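Local coordinates for Tol-Pal system protein TolB (Acinetobacter baumannii, PDB 7MX5), which is the periplasmic component of the Tol-Pal system, which probably helps the outer membrane invaginate during cell division and keeps it intact, at residues Phe212-Ala218 / Phe230-Met234; Gly269-Phe274 / Tyr285-Gly290. One frame throughout, in Å; residues are numbered along the deposited sequence.

Contact 1 of 2, residues Phe212-Ala218 / Phe230-Met234; sequences FKGLNGA and FTASM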
loop_
_atom_site.group_PDB
_atom_site.type_symbol
_atom_site.label_atom_id
_atom_site.label_comp_id
_atom_site.label_asym_id
_atom_site.label_seq_id
_atom_site.Cartn_x
_atom_site.Cartn_y
_atom_site.Cartn_z
ATOM N N PHE A 212 -3.086 23.283 16.484
ATOM C CA PHE A 212 -2.442 24.229 17.388
ATOM C C PHE A 212 -1.047 24.543 16.854
ATOM O O PHE A 212 -0.710 24.209 15.713
ATOM C CB PHE A 212 -2.409 23.691 18.823
ATOM C CG PHE A 212 -1.998 22.253 18.929
ATOM C CD1 PHE A 212 -0.660 21.906 19.002
ATOM C CD2 PHE A 212 -2.950 21.247 18.967
ATOM C CE1 PHE A 212 -0.280 20.584 19.103
ATOM C CE2 PHE A 212 -2.575 19.923 19.069
ATOM C CZ PHE A 212 -1.238 19.591 19.137
ATOM N N LYS A 213 -0.232 25.185 17.692
ATOM C CA LYS A 213 1.042 25.739 17.244
ATOM C C LYS A 213 2.127 24.673 17.130
ATOM O O LYS A 213 2.974 24.744 16.233
ATOM C CB LYS A 213 1.485 26.846 18.199
ATOM C CG LYS A 213 1.038 26.624 19.637
ATOM C CD LYS A 213 1.475 27.760 20.548
ATOM C CE LYS A 213 0.489 27.953 21.690
ATOM N NZ LYS A 213 1.162 28.393 22.944
ATOM N N GLY A 214 2.125 23.691 18.024
ATOM C CA GLY A 214 3.171 22.692 18.054
ATOM C C GLY A 214 2.876 21.405 17.320
ATOM O O GLY A 214 3.652 20.451 17.442
ATOM N N LEU A 215 1.789 21.346 16.556
ATOM C CA LEU A 215 1.402 20.114 15.879
ATOM C C LEU A 215 2.406 19.765 14.788
ATOM O O LEU A 215 2.591 20.529 13.833
ATOM C CB LEU A 215 0.002 20.261 15.288
ATOM C CG LEU A 215 -0.567 19.034 14.572
ATOM C CD1 LEU A 215 -0.682 17.860 15.529
ATOM C CD2 LEU A 215 -1.917 19.358 13.949
ATOM N N ASN A 216 3.060 18.612 14.930
ATOM C CA ASN A 216 3.922 18.085 13.879
ATOM C C ASN A 216 3.143 17.240 12.879
ATOM O O ASN A 216 3.401 17.312 11.673
ATOM C CB ASN A 216 5.056 17.255 14.485
ATOM C CG ASN A 216 6.102 18.108 15.173
ATOM O OD1 ASN A 216 5.926 18.523 16.319
ATOM N ND2 ASN A 216 7.200 18.376 14.475
ATOM N N GLY A 217 2.194 16.441 13.360
ATOM C CA GLY A 217 1.356 15.647 12.486
ATOM C C GLY A 217 1.523 14.152 12.654
ATOM O O GLY A 217 1.483 13.638 13.776
ATOM N N ALA A 218 1.708 13.449 11.533
ATOM C CA ALA A 218 1.860 11.999 11.486
ATOM C C ALA A 218 0.704 11.300 12.192
ATOM O O ALA A 218 0.906 10.672 13.240
ATOM C CB ALA A 218 3.193 11.575 12.107
ATOM N N PHE A 230 -0.830 11.036 17.289
ATOM C CA PHE A 230 -0.255 12.102 16.482
ATOM C C PHE A 230 0.961 12.665 17.199
ATOM O O PHE A 230 1.114 12.518 18.415
ATOM C CB PHE A 230 -1.277 13.210 16.188
ATOM C CG PHE A 230 -1.796 13.912 17.414
ATOM C CD1 PHE A 230 -2.768 13.325 18.210
ATOM C CD2 PHE A 230 -1.322 15.166 17.761
ATOM C CE1 PHE A 230 -3.250 13.974 19.331
ATOM C CE2 PHE A 230 -1.801 15.819 18.881
ATOM C CZ PHE A 230 -2.767 15.224 19.666
ATOM N N THR A 231 1.830 13.304 16.422
ATOM C CA THR A 231 3.036 13.929 16.939
ATOM C C THR A 231 2.828 15.432 17.066
ATOM O O THR A 231 2.222 16.063 16.194
ATOM C CB THR A 231 4.235 13.647 16.031
ATOM O OG1 THR A 231 4.195 12.284 15.591
ATOM C CG2 THR A 231 5.536 13.897 16.779
ATOM N N ALA A 232 3.333 15.998 18.158
ATOM C CA ALA A 232 3.194 17.424 18.411
ATOM C C ALA A 232 4.241 17.848 19.427
ATOM O O ALA A 232 4.549 17.101 20.359
ATOM C CB ALA A 232 1.789 17.768 18.917
ATOM N N SER A 233 4.780 19.049 19.240
ATOM C CA SER A 233 5.783 19.625 20.131
ATOM C C SER A 233 5.248 20.966 20.618
ATOM O O SER A 233 5.495 21.995 19.987
ATOM C CB SER A 233 7.121 19.794 19.419
ATOM O OG SER A 233 6.941 20.226 18.083
ATOM N N MET A 234 4.514 20.952 21.734
ATOM C CA MET A 234 4.021 22.201 22.303
ATOM C C MET A 234 5.175 23.172 22.522
ATOM O O MET A 234 5.109 24.341 22.126
ATOM C CB MET A 234 3.282 21.933 23.618
ATOM C CG MET A 234 1.776 22.220 23.592
ATOM S SD MET A 234 1.175 23.662 22.671
ATOM C CE MET A 234 2.216 24.994 23.271
HETATM O O HOH W 1 2.388 9.978 15.128
#
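A classic beta bulge marks this pairing of strands 215-221 and 227-232, the first two strands of a four-stranded antiparallel propeller blade: Asn216 and Gly217 together face Thr231. Both backbone nitrogens give their hydrogens to one carbonyl, and they arrive from the same face of its plane. The bond from Gly217 N to Thr231 O is 2.9 Å and nearly straight (165°), whereas Asn216 N stands above the carbonyl plane and bonds at a more bent 132°. Thr231 N returns a bond to Gly217 O at 2.7 Å. On the Leu215 side of the bulge, Leu215 and Ala232 form a non-hydrogen-bonded pair. With CG anti to the carbonyl carbon (chi1 -73°), Asn216 reaches across to the partner strand, and its OD1 takes a hydrogen bond from Ser233 OG at 2.7 Å, in the amide plane on a lone pair. Phe212, on the loop before the strand, brings its ring edge to Ala232 CB (CE1 to CB 3.5 Å) and to Phe230 CE2, while the Leu215 and Phe230 side chains cross at about a right angle, Leu215 CD1 3.6 Å from Phe230 CD2. A water donates to Ala218 O and to Thr231 OG1, a hydroxyl also bonded to Thr261 O. Two donors on a single carbonyl and a side-chain amide tied to a serine imply that polar bonds fix the bulge, with the apolar side chains gathered on the Leu215 and Ala232 face.

Contact 2 of 2, residues Gly269-Phe274 / Tyr285-Gly290; sequences GKAFIF and YRYDFG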
loop_
_atom_site.group_PDB
_atom_site.type_symbol
_atom_site.label_atom_id
_atom_site.label_comp_id
_atom_site.label_asym_id
_atom_site.label_seq_id
_atom_site.Cartn_x
_atom_site.Cartn_y
_atom_site.Cartn_z
ATOM N N GLY A 269 -4.184 -3.634 18.674
ATOM C CA GLY A 269 -4.621 -2.629 19.619
ATOM C C GLY A 269 -3.925 -2.653 20.960
ATOM O O GLY A 269 -4.277 -1.852 21.834
ATOM N N LYS A 270 -2.947 -3.540 21.156
ATOM C CA LYS A 270 -2.271 -3.648 22.441
ATOM C C LYS A 270 -1.185 -2.598 22.633
ATOM O O LYS A 270 -0.843 -2.287 23.779
ATOM C CB LYS A 270 -1.652 -5.039 22.598
ATOM C CG LYS A 270 -2.635 -6.190 22.475
ATOM C CD LYS A 270 -2.340 -7.266 23.508
ATOM C CE LYS A 270 -2.292 -8.646 22.876
ATOM N NZ LYS A 270 -1.083 -9.406 23.303
ATOM N N ALA A 271 -0.640 -2.048 21.554
ATOM C CA ALA A 271 0.541 -1.202 21.658
ATOM C C ALA A 271 0.654 -0.344 20.407
ATOM O O ALA A 271 -0.177 -0.413 19.499
ATOM C CB ALA A 271 1.797 -2.054 21.861
ATOM N N PHE A 272 1.700 0.481 20.376
ATOM C CA PHE A 272 2.098 1.198 19.174
ATOM C C PHE A 272 3.616 1.299 19.149
ATOM O O PHE A 272 4.283 1.217 20.182
ATOM C CB PHE A 272 1.451 2.594 19.088
ATOM C CG PHE A 272 1.967 3.584 20.102
ATOM C CD1 PHE A 272 3.093 4.351 19.841
ATOM C CD2 PHE A 272 1.299 3.777 21.299
ATOM C CE1 PHE A 272 3.558 5.267 20.766
ATOM C CE2 PHE A 272 1.757 4.695 22.225
ATOM C CZ PHE A 272 2.888 5.439 21.959
ATOM N N ILE A 273 4.158 1.474 17.948
ATOM C CA ILE A 273 5.593 1.617 17.758
ATOM C C ILE A 273 5.896 3.062 17.382
ATOM O O ILE A 273 5.033 3.806 16.908
ATOM C CB ILE A 273 6.141 0.642 16.695
ATOM C CG1 ILE A 273 5.656 1.038 15.301
ATOM C CG2 ILE A 273 5.734 -0.787 17.023
ATOM C CD1 ILE A 273 6.394 0.340 14.182
ATOM N N PHE A 274 7.149 3.456 17.600
ATOM C CA PHE A 274 7.556 4.835 17.365
ATOM C C PHE A 274 9.074 4.904 17.291
ATOM O O PHE A 274 9.781 4.009 17.762
ATOM C CB PHE A 274 7.027 5.772 18.459
ATOM C CG PHE A 274 7.574 5.478 19.827
ATOM C CD1 PHE A 274 7.128 4.381 20.550
ATOM C CD2 PHE A 274 8.539 6.296 20.389
ATOM C CE1 PHE A 274 7.632 4.109 21.805
ATOM C CE2 PHE A 274 9.047 6.027 21.643
ATOM C CZ PHE A 274 8.593 4.932 22.353
ATOM N N TYR A 285 10.945 1.786 19.001
ATOM C CA TYR A 285 10.525 1.277 20.296
ATOM C C TYR A 285 9.045 0.916 20.259
ATOM O O TYR A 285 8.308 1.303 19.349
ATOM C CB TYR A 285 10.799 2.304 21.401
ATOM C CG TYR A 285 12.269 2.526 21.682
ATOM C CD1 TYR A 285 13.062 3.249 20.800
ATOM C CD2 TYR A 285 12.864 2.017 22.828
ATOM C CE1 TYR A 285 14.403 3.458 21.052
ATOM C CE2 TYR A 285 14.207 2.219 23.088
ATOM C CZ TYR A 285 14.972 2.940 22.196
ATOM O OH TYR A 285 16.309 3.147 22.448
ATOM N N ARG A 286 8.616 0.162 21.268
ATOM C CA ARG A 286 7.235 -0.290 21.389
ATOM C C ARG A 286 6.688 0.150 22.739
ATOM O O ARG A 286 7.214 -0.249 23.784
ATOM C CB ARG A 286 7.137 -1.810 21.240
ATOM C CG ARG A 286 5.728 -2.365 21.396
ATOM C CD ARG A 286 5.749 -3.870 21.618
ATOM N NE ARG A 286 4.409 -4.420 21.791
ATOM C CZ ARG A 286 3.828 -4.621 22.967
ATOM N NH1 ARG A 286 4.438 -4.321 24.101
ATOM N NH2 ARG A 286 2.600 -5.133 23.003
ATOM N N TYR A 287 5.637 0.966 22.718
ATOM C CA TYR A 287 4.960 1.410 23.930
ATOM C C TYR A 287 3.758 0.510 24.182
ATOM O O TYR A 287 2.855 0.427 23.343
ATOM C CB TYR A 287 4.515 2.868 23.818
ATOM C CG TYR A 287 3.770 3.369 25.039
ATOM C CD1 TYR A 287 4.451 3.931 26.109
ATOM C CD2 TYR A 287 2.386 3.269 25.125
ATOM C CE1 TYR A 287 3.776 4.386 27.227
ATOM C CE2 TYR A 287 1.703 3.721 26.237
ATOM C CZ TYR A 287 2.402 4.278 27.286
ATOM O OH TYR A 287 1.724 4.728 28.395
ATOM N N ASP A 288 3.738 -0.141 25.341
ATOM C CA ASP A 288 2.647 -1.031 25.717
ATOM C C ASP A 288 1.548 -0.227 26.403
ATOM O O ASP A 288 1.803 0.461 27.397
ATOM C CB ASP A 288 3.156 -2.140 26.636
ATOM C CG ASP A 288 2.148 -3.254 26.820
ATOM O OD1 ASP A 288 1.697 -3.823 25.803
ATOM O OD2 ASP A 288 1.804 -3.561 27.980
ATOM N N PHE A 289 0.325 -0.314 25.872
ATOM C CA PHE A 289 -0.800 0.378 26.494
ATOM C C PHE A 289 -1.122 -0.194 27.869
ATOM O O PHE A 289 -1.553 0.547 28.760
ATOM C CB PHE A 289 -2.037 0.298 25.600
ATOM C CG PHE A 289 -1.983 1.198 24.399
ATOM C CD1 PHE A 289 -1.750 2.555 24.540
ATOM C CD2 PHE A 289 -2.179 0.686 23.127
ATOM C CE1 PHE A 289 -1.708 3.383 23.434
ATOM C CE2 PHE A 289 -2.138 1.509 22.017
ATOM C CZ PHE A 289 -1.901 2.860 22.173
ATOM N N GLY A 290 -0.921 -1.496 28.058
ATOM C CA GLY A 290 -1.285 -2.160 29.294
ATOM C C GLY A 290 -0.584 -1.639 30.531
ATOM O O GLY A 290 -1.241 -1.228 31.493
HETATM O O HOH W 2 -1.087 -3.632 26.090
#
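Phe272 holds its CG between the backbone N and the carbonyl carbon (chi1 70°), which swings its ring so that one face lies against Tyr287 CB across the hairpin; Tyr287 turns its own CG anti to the backbone N (chi1 178°), and this sets its ring alongside that of Phe272. The CH-pi contact puts Tyr287 CB 3.9 Å from the centroid of the Phe272 ring. The two rings lie near parallel, with planes at 30°, but are slid so far apart that they barely overlap, and the closest carbons are Phe272 CE2 and Tyr287 CD2. Phe289 completes the cluster from the Phe272 edge: its CZ comes to 3.4 Å from CD2 of Phe272, the two rings inclined to each other, neither stacked nor edge-to-face. Further along the same face of the sheet, the Phe274 ring receives Tyr285 CB over its face, 4.0 Å from the centroid, and has Tyr287 N at its edge. Met253 touches both Phe272 and Phe289, and Ile240 packs against Phe272 and Phe274.

On the other face, Ala271 CB sits against one face of the Arg286 guanidinium, 3.4 Å from NH2. Arg286 NH1 and NH2 both reach Asp288 OD1 in weak bonds, part of a salt bridge (NH2 to OD1 3.2 Å), which probably limits how the group turns above Ala271. A water donates to Asp288 OD1 and Lys270 O and accepts from Gly290 N, and Lys270 O also takes Phe289 N at 3.1 Å.

Between these faces the backbone runs in regular antiparallel register, Phe272 with Tyr287 and Phe274 with Tyr285 as hydrogen-bonded pairs, Tyr287 N meeting Phe272 O at 2.9 Å. This is the central hairpin, strands 271-276 and 283-288, of a four-stranded antiparallel blade of the kind that builds a beta-propeller.

In the fold
Contacts 1 and 2 are hairpins in successive blades of the propeller, in series along the chain, with centres about 19 Å apart and nearest atoms about 8 Å apart, so they do not touch. Contact 1 joins the first and second strands of its sheet, contact 2 the second and third. Both are partly buried, mixing buried strand residues with exposed ends. A bulge shifts the register in contact 1, whereas contact 2 keeps it unbroken. Their chemistry differs as well: an asparagine-serine bond accompanies the bulge, against an aromatic cluster and an arginine-aspartate pair on opposite faces of contact 2. Strand 239-244 is the next strand in contact 1's sheet, and its Ile240 packs on Phe272 and Phe274 of contact 2.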